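Local coordinates for protein copper chaperone PCu(A)C (Methylosinus trichosporium OB3b, PDB 6P1F) that probably acts as a copper chaperone in a methane-oxidizing bacterium, its PCu(A)C domain binding copper through a histidine brace, at residues 39-44 and 101-106. Residues are numbered along the deposited sequence; the frame is centred on the assembly and turned at random.
Sequences DRLIGV and MTLVFE
Leu41 lays its CD1 methyl over one face of the Phe105 ring, 4.0 Å from the ring centroid and a little toward the rim, a CH-pi contact close to the ring normal. CB of the same leucine meets the ring at CE1, and with CG anti to the backbone N (chi1 175°) CD1 also comes to 3.9 Å from Leu103 CB. The Arg40 guanidinium takes the Glu106 carboxylate at its edge: the two side chains lie alongside each other, pointing the same way, with guanidinium and carboxylate planes 60° apart, and the salt bridge from Arg40 NH2 to Glu106 OE1 is long, 3.6 Å. Glu106 N gives a nearly straight hydrogen bond to Arg40 O. The two antiparallel strands, from the all-beta PCu(A)C domain, then slip by one residue: Ile42 and Gly43 both face Val104 in a classic beta bulge. Val104 O accepts a 2.8 Å bond from Ile42 N and a weak one from Gly43 N, while Val104 N returns a bond to Gly43 O. On the face turned away from Leu41 and Phe105, Ile42 CG1 rests against Val104 CG1 at 3.8 Å. On the face of Leu41 and Phe105, Val44 CG2 packs along Leu103 CD2, and Val44 CG1 lies 3.9 Å from Met101 SD; Phe49, Val52 and Phe54 of strand 49-55 touch Val44 too. At the other end Asp39 turns its carboxylate across Phe105 CB; OD1 accepts from Arg40 N and Lys107 N, OD2 from Ala108 N. With both carboxylate oxygens gone, an alanine here would probably leave the amides of Arg40, Lys107 and Ala108 without these acceptors and the turn after strand 98-105 less firmly held.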
loop_
_atom_site.group_PDB
_atom_site.type_symbol
_atom_site.label_atom_id
_atom_site.label_comp_id
_atom_site.label_asym_id
_atom_site.label_seq_id
_atom_site.Cartn_x
_atom_site.Cartn_y
_atom_site.Cartn_z
ATOM N N ASP A 39 -0.764 -4.625 15.349
ATOM C CA ASP A 39 0.237 -3.697 14.860
ATOM C C ASP A 39 -0.529 -2.563 14.162
ATOM O O ASP A 39 -1.750 -2.588 14.082
ATOM C CB ASP A 39 1.231 -4.377 13.881
ATOM C CG ASP A 39 2.601 -3.705 13.861
ATOM O OD1 ASP A 39 2.706 -2.491 14.083
ATOM O OD2 ASP A 39 3.598 -4.411 13.574
ATOM N N ARG A 40 0.196 -1.571 13.676
ATOM C CA ARG A 40 -0.441 -0.458 12.954
ATOM C C ARG A 40 0.496 0.007 11.879
ATOM O O ARG A 40 1.643 0.290 12.160
ATOM C CB ARG A 40 -0.756 0.715 13.906
ATOM C CG ARG A 40 -1.703 1.763 13.289
ATOM C CD ARG A 40 -1.991 2.905 14.283
ATOM N NE ARG A 40 -1.806 2.404 15.635
ATOM C CZ ARG A 40 -2.796 2.085 16.455
ATOM N NH1 ARG A 40 -4.061 2.279 16.083
ATOM N NH2 ARG A 40 -2.513 1.606 17.656
ATOM N N LEU A 41 -0.010 0.076 10.645
ATOM C CA LEU A 41 0.733 0.693 9.556
ATOM C C LEU A 41 0.529 2.180 9.666
ATOM O O LEU A 41 -0.575 2.660 9.399
ATOM C CB LEU A 41 0.235 0.167 8.211
ATOM C CG LEU A 41 0.885 0.846 6.996
ATOM C CD1 LEU A 41 2.370 0.820 7.010
ATOM C CD2 LEU A 41 0.366 0.187 5.726
ATOM N N ILE A 42 1.540 2.896 10.138
ATOM C CA ILE A 42 1.358 4.316 10.469
ATOM C C ILE A 42 1.983 5.322 9.498
ATOM O O ILE A 42 1.775 6.521 9.625
ATOM C CB ILE A 42 1.910 4.630 11.865
ATOM C CG1 ILE A 42 3.412 4.375 11.940
ATOM C CG2 ILE A 42 1.193 3.818 12.921
ATOM C CD1 ILE A 42 4.018 4.862 13.237
ATOM N N GLY A 43 2.751 4.855 8.531
ATOM C CA GLY A 43 3.368 5.783 7.606
ATOM C C GLY A 43 3.767 5.107 6.327
ATOM O O GLY A 43 4.057 3.899 6.315
ATOM N N VAL A 44 3.780 5.888 5.245
ATOM C CA VAL A 44 4.310 5.425 3.969
ATOM C C VAL A 44 5.197 6.535 3.464
ATOM O O VAL A 44 4.715 7.612 3.135
ATOM C CB VAL A 44 3.219 5.123 2.963
ATOM C CG1 VAL A 44 3.820 4.742 1.628
ATOM C CG2 VAL A 44 2.292 4.022 3.493
ATOM N N MET A 101 9.039 2.689 -1.780
ATOM C CA MET A 101 8.490 3.437 -0.664
ATOM C C MET A 101 8.747 2.688 0.640
ATOM O O MET A 101 8.919 1.480 0.660
ATOM C CB MET A 101 6.993 3.684 -0.885
ATOM C CG MET A 101 6.192 2.395 -0.956
ATOM S SD MET A 101 4.524 2.673 -1.630
ATOM C CE MET A 101 4.893 2.898 -3.384
ATOM N N THR A 102 8.766 3.401 1.754
ATOM C CA THR A 102 9.026 2.735 3.019
ATOM C C THR A 102 7.754 2.660 3.856
ATOM O O THR A 102 7.120 3.676 4.096
ATOM C CB THR A 102 10.127 3.453 3.791
ATOM O OG1 THR A 102 11.324 3.421 2.989
ATOM C CG2 THR A 102 10.385 2.756 5.104
ATOM N N LEU A 103 7.387 1.457 4.290
ATOM C CA LEU A 103 6.243 1.291 5.193
ATOM C C LEU A 103 6.724 1.345 6.623
ATOM O O LEU A 103 7.745 0.753 6.944
ATOM C CB LEU A 103 5.550 -0.027 4.941
ATOM C CG LEU A 103 5.134 -0.263 3.486
ATOM C CD1 LEU A 103 4.396 -1.631 3.373
ATOM C CD2 LEU A 103 4.276 0.852 2.937
ATOM N N VAL A 104 5.988 2.040 7.488
ATOM C CA VAL A 104 6.368 2.121 8.896
ATOM C C VAL A 104 5.309 1.452 9.745
ATOM O O VAL A 104 4.156 1.889 9.734
ATOM C CB VAL A 104 6.515 3.568 9.350
ATOM C CG1 VAL A 104 6.980 3.626 10.828
ATOM C CG2 VAL A 104 7.496 4.300 8.429
ATOM N N PHE A 105 5.682 0.380 10.435
ATOM C CA PHE A 105 4.778 -0.295 11.360
ATOM C C PHE A 105 5.159 0.048 12.782
ATOM O O PHE A 105 6.336 0.069 13.138
ATOM C CB PHE A 105 4.779 -1.818 11.143
ATOM C CG PHE A 105 4.268 -2.212 9.806
ATOM C CD1 PHE A 105 2.930 -2.525 9.643
ATOM C CD2 PHE A 105 5.112 -2.250 8.697
ATOM C CE1 PHE A 105 2.427 -2.888 8.404
ATOM C CE2 PHE A 105 4.609 -2.591 7.445
ATOM C CZ PHE A 105 3.283 -2.920 7.310
ATOM N N GLU A 106 4.156 0.399 13.577
ATOM C CA GLU A 106 4.353 0.786 14.957
ATOM C C GLU A 106 5.167 -0.236 15.754
ATOM O O GLU A 106 6.092 0.140 16.477
ATOM C CB GLU A 106 2.980 0.985 15.601
ATOM C CG GLU A 106 3.035 1.474 17.018
ATOM C CD GLU A 106 1.638 1.768 17.520
ATOM O OE1 GLU A 106 0.937 0.815 17.934
ATOM O OE2 GLU A 106 1.228 2.943 17.448
#